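Local coordinates for choline/ethanolamine kinase family protein (Mesorhizobium loti, PDB 3DXQ) that probably acts as an ethanolamine kinase, transferring a phosphate group from ATP to a small amino alcohol, at residues 212-217 / 245-250; 129-134 / 161-166; 30-35 / 53-58; 240-245 / 296-301. All blocks are in the same frame, centred on the assembly; numbering follows the deposited sequence. Where two conformers were deposited one is given.

Contacts 1, 2 and 4 belong to one helical region, whereas contact 3 joins the five-stranded sheet to helix 55-67, on the opposite side of the chain's centre from contacts 1 and 4. Helix 237-263 serves both contact 1 and contact 4, which share Ile245, and contact 2 touches it through packing of Val162 and Phe131 on Met249. Contacts 1 and 4 are buried; contacts 2 and 3 are only partly so. Chemistry follows place: contact 4 is almost wholly apolar, contact 1 sets valine-on-lysine packing beside a serine and a lysine that share one acid, contact 2 lays an arginine over an aromatic ring, and contact 3 is a polar, loosely fitted junction between strand and helix.

Contact 1: residues 212-217 / 245-250; sequences LSVEGK and IYKAMC
Val214 and the aliphatic chain of Lys247 cross obliquely, so that one methyl of the valine lies against the root of the lysine while the rest of the lysine runs on past Ser213. The methyl concerned is CG2, which sits beside the backbone N because CG1 takes the position anti to it (chi1 169°). It meets Lys247 CG at 3.2 Å and Lys247 CB at 3.3 Å. The two backbones are near each other here, with Val214 CA 5.6 Å from Lys247 CA, and a compact beta-branched residue suits so narrow a gap between helix 206-215 and helix 237-263. Val214 also packs against Arg278 and Arg281 of helix 271-287.

Lys247 leaves its helix with CG anti to the carbonyl carbon, and a bend at chi3 (141°) turns the outer part of the chain alongside Ser213, whose CB lies 3.6 Å from Lys247 CE. Although Lys247 NZ is 3.4 Å from Ser213 OG, the angle is too poor for a bond between them. Both polar ends instead turn to Asp223: its OD2 forms a salt bridge with Lys247 NZ, and its OD1 is hydrogen-bonded to Ser213 OG.

A long residue with an apolar stem and a charged tip does two jobs, packing on the valine and pairing with an acid. A leucine in place of Lys247 has no amine, and Asp223 would probably be left with its charge poorly balanced beside Ser213. The chemistry implies that the polar link between the helices is indirect, through the carboxylate of Asp223, while their direct contact is apolar.

Contact 2: residues 129-134 / 161-166; sequences ELFAMI and GVRSAL
Arg163 lies along one face of the Phe131 ring, and its chain can be followed across that face. CB begins over the outer rim, 3.6 Å from Phe131 CE1. CG comes next and stands almost exactly over the ring centre, 3.6 Å from the Phe131 centroid and 1° off the ring normal, a CH-pi contact. CD then passes above the inner side of the ring, 3.7 Å from Phe131 CG, and NE goes beyond it to a position 3.6 Å from Phe131 CB. At the tip, CZ is 3.5 Å from Phe131 CB, which lies over the middle of the guanidinium face, and the ring and guanidinium planes are only 17° apart. The chain can cover this whole length because it is extended, starting with CG anti to the backbone N (chi1 -177°). Beyond the ring, NH1 forms a salt bridge with Asp135, one turn further along the phenylalanine's own helix.

Leu166 closes the edge of the same ring: its CD1 lies in the ring plane, 3.8 Å from Phe131 CE2, while Leu130 CG stands over the face opposite the arginine. Met249 of helix 237-263 also packs on the phenylalanine. Were Phe131 an alanine, the methylenes of Arg163 would probably lose the surface they lie on, and a gap is likely to open beside Leu166.

A partly exposed aromatic covered by the stem of an exposed arginine suits the margin of a helix pair, here where helix 130-141 packs beside helix 152-167 in the helical lobe of a ChoK-like, protein-kinase-related fold.

Contact 3: residues 30-35 / 53-58; sequences LTNLVF and INRANE
Asn32 and Arg55 make the one direct polar link between the start of strand 32-37 and helix 55-67, and it is a weak one. Arg55 NH2 donates to Asn32 OD1 over 3.3 Å with an N-H...O angle of 121°; the amide and guanidinium planes are 34° apart, and the oxygen lies oblique to the guanidinium.

The firmer part of the junction is on the helix side. A bend at chi2 (-52°) folds the arginine so that NH1 forms a salt bridge with Glu58 OE1 at 3.0 Å, three residues on in the same helix; the carboxylate oxygen is met from above its plane. Two acids, Glu58 and Glu198, share NH1 and so probably limit how far the guanidinium can turn. Asn32, buried, turns its ND2 to Asp196. In this ChoK-like fold, segment 30-35 runs from the turn after strand 24-27 into strand 32-37, the second strand of the five-stranded antiparallel sheet of the smaller lobe. Asp196 and Glu198 come from a distant part of the chain, so the junction brings the sheet, helix 55-67 and that later segment together.

The helix start is held by Asn54 at the N-cap, whose OD1 accepts from Asn57 N at 3.0 Å; a short side-chain carbonyl is well suited to take up a backbone N-H of the first turn. Toward solvent the fit slackens: Thr31 is exposed, and its backbone O stands at the guanidinium edge, 4.0 Å from Arg55 NH2.

Contact 4: residues 240-245 / 296-301; sequences RGRVVI and AAVRMG
Ile245 N donates to Gly241 O at 2.9 Å, an ordinary helical bond that joins two of the three residues Val298 packs against. Across this turn of helix 237-263 lies the valine's CG2, 3.4 Å from Gly241 C and 3.5 Å from Arg242 N. The methyl therefore rests on backbone as much as on side chains. Glycine fits this place because a CB here would point toward segment 296-301 and would probably crowd Val298 CG2.

Arg242 contributes its methylene stem, with CG 3.9 Å from Val298 CG2, and the two side chains cross at about a right angle. Its charged end turns elsewhere, to a salt bridge between NH2 and Asp204, so an arginine can lie at a buried apolar contact. Ile245 touches more lightly, its CG1 being 4.4 Å from Val298 CG2. With Val298 CG1 anti to the backbone N (chi1 173°), CG2 stands beside that N and is the branch turned onto Gly241 and Arg242.

The axes of segments 240-245 and 296-300 approach to 8.6 Å at a crossing angle of -123°. The valine thus sits at a glycine where the C-terminal helix 289-300 crosses helix 237-263 steeply, in the helical lobe of the kinase-like fold.

Contact 1: residues 212-217 / 245-250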
loop_
_atom_site.group_PDB
_atom_site.type_symbol
_atom_site.label_atom_id
_atom_site.label_comp_id
_atom_site.label_asym_id
_atom_site.label_seq_id
_atom_site.Cartn_x
_atom_site.Cartn_y
_atom_site.Cartn_z
ATOM N N LEU A 212 2.393 -5.577 -1.814
ATOM C CA LEU A 212 3.590 -5.656 -0.992
ATOM C C LEU A 212 4.714 -6.320 -1.753
ATOM O O LEU A 212 5.838 -5.831 -1.736
ATOM C CB LEU A 212 3.304 -6.444 0.283
ATOM C CG LEU A 212 4.480 -6.755 1.188
ATOM C CD1 LEU A 212 5.338 -5.491 1.363
ATOM C CD2 LEU A 212 3.962 -7.291 2.549
ATOM N N SER A 213 4.415 -7.429 -2.422
ATOM C CA SER A 213 5.432 -8.165 -3.172
ATOM C C SER A 213 6.143 -7.294 -4.192
ATOM O O SER A 213 7.379 -7.291 -4.240
ATOM C CB SER A 213 4.813 -9.365 -3.892
ATOM O OG SER A 213 5.805 -10.161 -4.509
ATOM N N VAL A 214 5.371 -6.556 -4.997
ATOM C CA VAL A 214 5.952 -5.674 -6.021
ATOM C C VAL A 214 6.698 -4.491 -5.400
ATOM O O VAL A 214 7.730 -4.047 -5.939
ATOM C CB VAL A 214 4.896 -5.141 -6.995
ATOM C CG1 VAL A 214 5.461 -4.053 -7.863
ATOM C CG2 VAL A 214 4.418 -6.235 -7.849
ATOM N N GLU A 215 6.188 -3.991 -4.276
ATOM C CA GLU A 215 6.800 -2.845 -3.604
ATOM C C GLU A 215 8.072 -3.262 -2.882
ATOM O O GLU A 215 9.037 -2.497 -2.805
ATOM C CB GLU A 215 5.827 -2.203 -2.612
ATOM C CG GLU A 215 4.617 -1.443 -3.226
ATOM C CD GLU A 215 4.993 -0.141 -3.909
ATOM O OE1 GLU A 215 5.976 0.490 -3.479
ATOM O OE2 GLU A 215 4.299 0.253 -4.876
ATOM N N GLY A 216 8.088 -4.486 -2.361
ATOM C CA GLY A 216 9.280 -5.009 -1.665
ATOM C C GLY A 216 10.310 -5.710 -2.534
ATOM O O GLY A 216 11.326 -6.188 -2.024
ATOM N N LYS A 217 10.041 -5.777 -3.838
ATOM C CA LYS A 217 10.896 -6.499 -4.783
ATOM C C LYS A 217 11.127 -7.908 -4.259
ATOM O O LYS A 217 12.258 -8.374 -4.175
ATOM C CB LYS A 217 12.231 -5.780 -4.991
ATOM C CG LYS A 217 12.116 -4.278 -5.219
ATOM C CD LYS A 217 13.388 -3.684 -5.827
ATOM C CE LYS A 217 13.330 -2.153 -5.852
ATOM N NZ LYS A 217 14.433 -1.526 -6.651
ATOM N N ILE A 245 -1.217 -11.737 -10.657
ATOM C CA ILE A 245 -2.059 -10.842 -11.450
ATOM C C ILE A 245 -2.044 -9.418 -10.880
ATOM O O ILE A 245 -1.898 -8.424 -11.630
ATOM C CB ILE A 245 -3.516 -11.377 -11.532
ATOM C CG1 ILE A 245 -3.612 -12.442 -12.621
ATOM C CG2 ILE A 245 -4.498 -10.279 -11.850
ATOM C CD1 ILE A 245 -3.211 -11.922 -13.971
ATOM N N TYR A 246 -2.174 -9.324 -9.558
ATOM C CA TYR A 246 -2.150 -8.029 -8.892
ATOM C C TYR A 246 -0.755 -7.401 -8.912
ATOM O O TYR A 246 -0.639 -6.176 -9.013
ATOM C CB TYR A 246 -2.711 -8.123 -7.463
ATOM C CG TYR A 246 -4.201 -8.435 -7.438
ATOM C CD1 TYR A 246 -5.102 -7.693 -8.191
ATOM C CD2 TYR A 246 -4.702 -9.462 -6.650
ATOM C CE1 TYR A 246 -6.469 -7.981 -8.180
ATOM C CE2 TYR A 246 -6.070 -9.756 -6.617
ATOM C CZ TYR A 246 -6.953 -9.011 -7.391
ATOM O OH TYR A 246 -8.311 -9.292 -7.358
ATOM N N LYS A 247 0.300 -8.211 -8.816
ATOM C CA LYS A 247 1.642 -7.666 -9.003
ATOM C C LYS A 247 1.649 -6.846 -10.299
ATOM O O LYS A 247 2.084 -5.705 -10.307
ATOM C CB LYS A 247 2.698 -8.767 -9.101
ATOM C CG LYS A 247 3.300 -9.261 -7.798
ATOM C CD LYS A 247 4.159 -10.493 -8.083
ATOM C CE LYS A 247 5.437 -10.541 -7.276
ATOM N NZ LYS A 247 6.162 -11.852 -7.407
ATOM N N ALA A 248 1.133 -7.420 -11.382
ATOM C CA ALA A 248 1.118 -6.728 -12.671
ATOM C C ALA A 248 0.197 -5.509 -12.644
ATOM O O ALA A 248 0.601 -4.427 -13.050
ATOM C CB ALA A 248 0.720 -7.688 -13.819
HETATM N N MSE A 249 -1.035 -5.679 -12.173
HETATM C CA MSE A 249 -1.999 -4.577 -12.158
HETATM C C MSE A 249 -1.596 -3.438 -11.249
HETATM O O MSE A 249 -1.910 -2.289 -11.527
HETATM C CB MSE A 249 -3.380 -5.069 -11.739
HETATM C CG MSE A 249 -4.082 -5.944 -12.758
HETATM SE SE MSE A 249 -3.899 -5.278 -14.605
HETATM C CE MSE A 249 -5.484 -6.043 -15.317
ATOM N N CYS A 250 -0.930 -3.769 -10.149
ATOM C CA CYS A 250 -0.429 -2.784 -9.210
ATOM C C CYS A 250 0.569 -1.862 -9.881
ATOM O O CYS A 250 0.462 -0.653 -9.812
ATOM C CB CYS A 250 0.233 -3.496 -8.041
ATOM S SG CYS A 250 0.672 -2.422 -6.694
#

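Contact 2: residues 129-134 / 161-166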
loop_
_atom_site.group_PDB
_atom_site.type_symbol
_atom_site.label_atom_id
_atom_site.label_comp_id
_atom_site.label_asym_id
_atom_site.label_seq_id
_atom_site.Cartn_x
_atom_site.Cartn_y
_atom_site.Cartn_z
ATOM N N GLU A 129 -11.696 0.283 -6.190
ATOM C CA GLU A 129 -12.119 0.115 -7.593
ATOM C C GLU A 129 -10.899 0.132 -8.505
ATOM O O GLU A 129 -10.531 1.179 -9.046
ATOM C CB GLU A 129 -13.100 1.234 -7.993
ATOM C CG GLU A 129 -14.430 1.252 -7.198
ATOM C CD GLU A 129 -15.389 0.160 -7.618
ATOM O OE1 GLU A 129 -15.181 -0.410 -8.710
ATOM O OE2 GLU A 129 -16.352 -0.120 -6.874
ATOM N N LEU A 130 -10.282 -1.037 -8.674
ATOM C CA LEU A 130 -9.045 -1.155 -9.439
ATOM C C LEU A 130 -9.193 -0.711 -10.904
ATOM O O LEU A 130 -8.457 0.165 -11.373
ATOM C CB LEU A 130 -8.513 -2.579 -9.358
ATOM C CG LEU A 130 -7.313 -2.935 -10.253
ATOM C CD1 LEU A 130 -6.182 -1.900 -10.149
ATOM C CD2 LEU A 130 -6.809 -4.324 -9.884
ATOM N N PHE A 131 -10.161 -1.289 -11.607
ATOM C CA PHE A 131 -10.343 -0.997 -13.020
ATOM C C PHE A 131 -11.097 0.277 -13.307
ATOM O O PHE A 131 -10.993 0.818 -14.418
ATOM C CB PHE A 131 -10.993 -2.181 -13.713
ATOM C CG PHE A 131 -10.129 -3.379 -13.697
ATOM C CD1 PHE A 131 -9.078 -3.485 -14.596
ATOM C CD2 PHE A 131 -10.295 -4.357 -12.735
ATOM C CE1 PHE A 131 -8.229 -4.564 -14.568
ATOM C CE2 PHE A 131 -9.444 -5.462 -12.707
ATOM C CZ PHE A 131 -8.405 -5.561 -13.625
ATOM N N ALA A 132 -11.858 0.762 -12.327
ATOM C CA ALA A 132 -12.488 2.071 -12.476
ATOM C C ALA A 132 -11.348 3.085 -12.578
ATOM O O ALA A 132 -11.245 3.844 -13.562
ATOM C CB ALA A 132 -13.380 2.380 -11.300
HETATM N N MSE A 133 -10.461 3.046 -11.585
HETATM C CA MSE A 133 -9.307 3.944 -11.568
HETATM C C MSE A 133 -8.455 3.834 -12.836
HETATM O O MSE A 133 -8.044 4.850 -13.391
HETATM C CB MSE A 133 -8.446 3.705 -10.336
HETATM C CG MSE A 133 -9.113 4.169 -9.071
HETATM SE SE MSE A 133 -7.998 3.880 -7.507
HETATM C CE MSE A 133 -9.483 3.590 -6.056
ATOM N N ILE A 134 -8.203 2.610 -13.288
ATOM C CA ILE A 134 -7.387 2.387 -14.483
ATOM C C ILE A 134 -7.998 3.037 -15.716
ATOM O O ILE A 134 -7.317 3.751 -16.433
ATOM C CB ILE A 134 -7.149 0.881 -14.737
ATOM C CG1 ILE A 134 -6.126 0.351 -13.733
ATOM C CG2 ILE A 134 -6.619 0.630 -16.145
ATOM C CD1 ILE A 134 -6.024 -1.140 -13.694
ATOM N N GLY A 161 -7.797 -8.792 -20.559
ATOM C CA GLY A 161 -7.866 -10.232 -20.361
ATOM C C GLY A 161 -7.723 -10.583 -18.893
ATOM O O GLY A 161 -8.376 -11.507 -18.399
ATOM N N VAL A 162 -6.870 -9.829 -18.203
ATOM C CA VAL A 162 -6.635 -10.000 -16.773
ATOM C C VAL A 162 -7.921 -9.651 -16.005
ATOM O O VAL A 162 -8.364 -10.387 -15.115
ATOM C CB VAL A 162 -5.473 -9.082 -16.297
ATOM C CG1 VAL A 162 -5.271 -9.181 -14.795
ATOM C CG2 VAL A 162 -4.175 -9.388 -17.050
ATOM N N ARG A 163 -8.525 -8.527 -16.378
ATOM C CA ARG A 163 -9.772 -8.088 -15.775
ATOM C C ARG A 163 -10.820 -9.173 -15.922
ATOM O O ARG A 163 -11.542 -9.516 -14.990
ATOM C CB ARG A 163 -10.258 -6.840 -16.499
ATOM C CG ARG A 163 -11.507 -6.226 -15.921
ATOM C CD ARG A 163 -11.755 -4.923 -16.618
ATOM N NE ARG A 163 -12.891 -4.214 -16.055
ATOM C CZ ARG A 163 -13.167 -2.933 -16.294
ATOM N NH1 ARG A 163 -12.375 -2.200 -17.072
ATOM N NH2 ARG A 163 -14.230 -2.375 -15.730
ATOM N N SER A 164 -10.900 -9.695 -17.135
ATOM C CA SER A 164 -11.873 -10.706 -17.450
ATOM C C SER A 164 -11.653 -11.980 -16.635
ATOM O O SER A 164 -12.620 -12.600 -16.180
ATOM C CB SER A 164 -11.822 -11.018 -18.918
ATOM O OG SER A 164 -12.890 -11.883 -19.190
ATOM N N ALA A 165 -10.389 -12.358 -16.453
ATOM C CA ALA A 165 -10.043 -13.528 -15.666
ATOM C C ALA A 165 -10.470 -13.338 -14.200
ATOM O O ALA A 165 -10.952 -14.263 -13.551
ATOM C CB ALA A 165 -8.549 -13.811 -15.776
ATOM N N LEU A 166 -10.317 -12.118 -13.698
ATOM C CA LEU A 166 -10.715 -11.791 -12.340
ATOM C C LEU A 166 -12.236 -11.742 -12.176
ATOM O O LEU A 166 -12.751 -11.965 -11.064
ATOM C CB LEU A 166 -10.102 -10.461 -11.905
ATOM C CG LEU A 166 -8.578 -10.368 -11.741
ATOM C CD1 LEU A 166 -8.186 -8.898 -11.639
ATOM C CD2 LEU A 166 -8.048 -11.146 -10.523
#

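Contact 3: residues 30-35 / 53-58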
loop_
_atom_site.group_PDB
_atom_site.type_symbol
_atom_site.label_atom_id
_atom_site.label_comp_id
_atom_site.label_asym_id
_atom_site.label_seq_id
_atom_site.Cartn_x
_atom_site.Cartn_y
_atom_site.Cartn_z
ATOM N N LEU A 30 7.023 11.119 2.537
ATOM C CA LEU A 30 6.886 12.344 1.747
ATOM C C LEU A 30 5.474 12.964 1.890
ATOM O O LEU A 30 5.335 14.086 2.398
ATOM C CB LEU A 30 7.212 12.061 0.276
ATOM N N THR A 31 4.432 12.230 1.479
ATOM C CA THR A 31 3.035 12.751 1.504
ATOM C C THR A 31 2.444 12.957 2.944
ATOM O O THR A 31 1.429 13.645 3.132
ATOM C CB THR A 31 2.055 11.899 0.586
ATOM O OG1 THR A 31 1.783 10.620 1.175
ATOM C CG2 THR A 31 2.625 11.709 -0.842
ATOM N N ASN A 32 3.092 12.362 3.943
ATOM C CA ASN A 32 2.753 12.571 5.353
ATOM C C ASN A 32 3.999 12.943 6.151
ATOM O O ASN A 32 4.969 12.182 6.199
ATOM C CB ASN A 32 2.141 11.301 5.972
ATOM C CG ASN A 32 0.669 11.139 5.660
ATOM O OD1 ASN A 32 -0.066 12.118 5.550
ATOM N ND2 ASN A 32 0.225 9.889 5.543
ATOM N N LEU A 33 3.971 14.115 6.772
ATOM C CA LEU A 33 5.031 14.502 7.684
ATOM C C LEU A 33 4.690 13.817 9.020
ATOM O O LEU A 33 3.580 13.970 9.529
ATOM C CB LEU A 33 5.111 16.031 7.815
ATOM C CG LEU A 33 5.208 16.842 6.506
ATOM C CD1 LEU A 33 5.252 18.372 6.757
ATOM C CD2 LEU A 33 6.417 16.399 5.672
ATOM N N VAL A 34 5.621 13.034 9.562
ATOM C CA VAL A 34 5.373 12.272 10.781
ATOM C C VAL A 34 6.511 12.466 11.787
ATOM O O VAL A 34 7.640 12.079 11.536
ATOM C CB VAL A 34 5.218 10.781 10.434
ATOM C CG1 VAL A 34 4.714 9.973 11.633
ATOM C CG2 VAL A 34 4.278 10.641 9.265
ATOM N N PHE A 35 6.205 13.039 12.937
ATOM C CA PHE A 35 7.212 13.314 13.942
ATOM C C PHE A 35 6.981 12.584 15.254
ATOM O O PHE A 35 5.880 12.565 15.775
ATOM C CB PHE A 35 7.226 14.811 14.239
ATOM C CG PHE A 35 7.522 15.638 13.050
ATOM C CD1 PHE A 35 8.830 15.959 12.728
ATOM C CD2 PHE A 35 6.499 16.061 12.223
ATOM C CE1 PHE A 35 9.108 16.712 11.622
ATOM C CE2 PHE A 35 6.772 16.809 11.102
ATOM C CZ PHE A 35 8.080 17.136 10.799
ATOM N N ILE A 53 -5.780 13.282 -1.779
ATOM C CA ILE A 53 -5.970 12.171 -0.796
ATOM C C ILE A 53 -7.249 12.450 0.003
ATOM O O ILE A 53 -7.831 13.525 -0.128
ATOM C CB ILE A 53 -4.785 12.014 0.193
ATOM N N ASN A 54 -7.676 11.518 0.849
ATOM C CA ASN A 54 -8.976 11.656 1.526
ATOM C C ASN A 54 -8.942 11.324 3.017
ATOM O O ASN A 54 -9.000 10.159 3.410
ATOM C CB ASN A 54 -9.988 10.759 0.825
ATOM C CG ASN A 54 -11.375 10.849 1.437
ATOM O OD1 ASN A 54 -11.543 10.835 2.658
ATOM N ND2 ASN A 54 -12.381 10.944 0.583
ATOM N N ARG A 55 -8.912 12.356 3.848
ATOM C CA ARG A 55 -8.668 12.176 5.287
ATOM C C ARG A 55 -9.841 11.616 6.105
ATOM O O ARG A 55 -9.634 10.985 7.137
ATOM C CB ARG A 55 -8.143 13.483 5.887
ATOM C CG ARG A 55 -6.913 14.036 5.189
ATOM C CD ARG A 55 -5.840 12.997 5.078
ATOM N NE ARG A 55 -4.639 13.548 4.497
ATOM C CZ ARG A 55 -3.549 12.842 4.261
ATOM N NH1 ARG A 55 -3.516 11.549 4.553
ATOM N NH2 ARG A 55 -2.490 13.435 3.731
ATOM N N ALA A 56 -11.061 11.840 5.648
ATOM C CA ALA A 56 -12.228 11.290 6.326
ATOM C C ALA A 56 -12.176 9.758 6.329
ATOM O O ALA A 56 -12.481 9.118 7.343
ATOM C CB ALA A 56 -13.497 11.773 5.653
ATOM N N ASN A 57 -11.796 9.188 5.188
ATOM C CA ASN A 57 -11.636 7.750 5.062
ATOM C C ASN A 57 -10.572 7.248 6.025
ATOM O O ASN A 57 -10.828 6.341 6.816
ATOM C CB ASN A 57 -11.252 7.365 3.631
ATOM C CG ASN A 57 -11.195 5.867 3.432
ATOM O OD1 ASN A 57 -12.132 5.152 3.796
ATOM N ND2 ASN A 57 -10.099 5.376 2.852
ATOM N N GLU A 58 -9.394 7.866 5.964
ATOM C CA GLU A 58 -8.254 7.459 6.776
ATOM C C GLU A 58 -8.627 7.360 8.237
ATOM O O GLU A 58 -8.270 6.391 8.896
ATOM C CB GLU A 58 -7.086 8.438 6.605
ATOM C CG GLU A 58 -5.766 7.943 7.198
ATOM C CD GLU A 58 -4.676 8.976 7.142
ATOM O OE1 GLU A 58 -4.959 10.126 6.755
ATOM O OE2 GLU A 58 -3.531 8.631 7.488
#

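Contact 4: residues 240-245 / 296-301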
loop_
_atom_site.group_PDB
_atom_site.type_symbol
_atom_site.label_atom_id
_atom_site.label_comp_id
_atom_site.label_asym_id
_atom_site.label_seq_id
_atom_site.Cartn_x
_atom_site.Cartn_y
_atom_site.Cartn_z
ATOM N N ARG A 240 -2.128 -18.150 -5.903
ATOM C CA ARG A 240 -0.845 -17.683 -6.435
ATOM C C ARG A 240 -1.072 -16.867 -7.687
ATOM O O ARG A 240 -0.455 -15.826 -7.873
ATOM C CB ARG A 240 0.019 -18.888 -6.766
ATOM C CG ARG A 240 1.471 -18.613 -7.084
ATOM C CD ARG A 240 2.125 -19.916 -7.522
ATOM N NE ARG A 240 1.746 -21.027 -6.636
ATOM C CZ ARG A 240 2.346 -21.295 -5.479
ATOM N NH1 ARG A 240 3.348 -20.552 -5.084
ATOM N NH2 ARG A 240 1.940 -22.296 -4.702
ATOM N N GLY A 241 -1.955 -17.346 -8.555
ATOM C CA GLY A 241 -2.287 -16.633 -9.786
ATOM C C GLY A 241 -2.841 -15.231 -9.555
ATOM O O GLY A 241 -2.562 -14.304 -10.312
ATOM N N ARG A 242 -3.663 -15.082 -8.526
ATOM C CA ARG A 242 -4.238 -13.777 -8.231
ATOM C C ARG A 242 -3.157 -12.819 -7.745
ATOM O O ARG A 242 -3.106 -11.661 -8.158
ATOM C CB ARG A 242 -5.438 -13.890 -7.266
ATOM C CG ARG A 242 -6.746 -13.768 -8.033
ATOM C CD ARG A 242 -8.006 -14.254 -7.352
ATOM N NE ARG A 242 -8.214 -13.788 -5.979
ATOM C CZ ARG A 242 -8.409 -14.603 -4.935
ATOM N NH1 ARG A 242 -8.413 -15.924 -5.090
ATOM N NH2 ARG A 242 -8.602 -14.114 -3.727
ATOM N N VAL A 243 -2.261 -13.314 -6.902
ATOM C CA VAL A 243 -1.182 -12.475 -6.414
ATOM C C VAL A 243 -0.363 -11.993 -7.614
ATOM O O VAL A 243 -0.141 -10.795 -7.806
ATOM C CB VAL A 243 -0.296 -13.202 -5.412
ATOM C CG1 VAL A 243 0.754 -12.253 -4.893
ATOM C CG2 VAL A 243 -1.115 -13.732 -4.271
ATOM N N VAL A 244 0.060 -12.914 -8.451
ATOM C CA VAL A 244 0.858 -12.523 -9.615
ATOM C C VAL A 244 0.085 -11.520 -10.496
ATOM O O VAL A 244 0.657 -10.548 -10.981
ATOM C CB VAL A 244 1.318 -13.755 -10.383
ATOM C CG1 VAL A 244 1.987 -13.379 -11.696
ATOM C CG2 VAL A 244 2.259 -14.552 -9.506
ATOM N N ILE A 245 -1.217 -11.737 -10.657
ATOM C CA ILE A 245 -2.059 -10.842 -11.450
ATOM C C ILE A 245 -2.044 -9.418 -10.880
ATOM O O ILE A 245 -1.898 -8.424 -11.630
ATOM C CB ILE A 245 -3.516 -11.377 -11.532
ATOM C CG1 ILE A 245 -3.612 -12.442 -12.621
ATOM C CG2 ILE A 245 -4.498 -10.279 -11.850
ATOM C CD1 ILE A 245 -3.211 -11.922 -13.971
ATOM N N ALA A 296 -4.492 -18.264 -16.611
ATOM C CA ALA A 296 -5.328 -19.429 -16.906
ATOM C C ALA A 296 -5.815 -20.116 -15.629
ATOM O O ALA A 296 -6.938 -20.605 -15.591
ATOM C CB ALA A 296 -4.575 -20.394 -17.775
ATOM N N ALA A 297 -4.973 -20.142 -14.594
ATOM C CA ALA A 297 -5.336 -20.706 -13.279
ATOM C C ALA A 297 -6.389 -19.846 -12.567
ATOM O O ALA A 297 -7.272 -20.377 -11.886
ATOM C CB ALA A 297 -4.107 -20.841 -12.423
ATOM N N VAL A 298 -6.298 -18.522 -12.698
ATOM C CA VAL A 298 -7.325 -17.657 -12.122
ATOM C C VAL A 298 -8.635 -17.810 -12.871
ATOM O O VAL A 298 -9.697 -17.848 -12.226
ATOM C CB VAL A 298 -6.933 -16.168 -12.093
ATOM C CG1 VAL A 298 -8.096 -15.320 -11.640
ATOM C CG2 VAL A 298 -5.767 -15.947 -11.146
ATOM N N ARG A 299 -8.566 -17.915 -14.205
ATOM C CA ARG A 299 -9.769 -18.056 -15.035
ATOM C C ARG A 299 -10.489 -19.379 -14.736
ATOM O O ARG A 299 -11.724 -19.431 -14.684
ATOM C CB ARG A 299 -9.438 -17.943 -16.545
ATOM C CG ARG A 299 -10.640 -17.512 -17.388
ATOM C CD ARG A 299 -10.325 -17.319 -18.867
ATOM N NE ARG A 299 -9.165 -16.461 -19.129
ATOM C CZ ARG A 299 -9.196 -15.139 -19.313
ATOM N NH1 ARG A 299 -10.338 -14.459 -19.257
ATOM N NH2 ARG A 299 -8.060 -14.485 -19.543
HETATM N N MSE A 300 -9.697 -20.421 -14.509
HETATM C CA MSE A 300 -10.213 -21.764 -14.243
HETATM C C MSE A 300 -10.810 -21.937 -12.846
HETATM O O MSE A 300 -11.661 -22.805 -12.632
HETATM C CB MSE A 300 -9.095 -22.791 -14.447
HETATM C CG MSE A 300 -8.815 -23.106 -15.897
HETATM SE SE MSE A 300 -10.099 -24.408 -16.537
HETATM C CE MSE A 300 -9.388 -26.000 -15.606
ATOM N N GLY A 301 -10.373 -21.112 -11.895
ATOM C CA GLY A 301 -10.843 -21.201 -10.521
ATOM C C GLY A 301 -10.873 -22.633 -10.027
ATOM O O GLY A 301 -11.805 -23.067 -9.388
ATOM O OXT GLY A 301 -9.987 -23.428 -10.275
#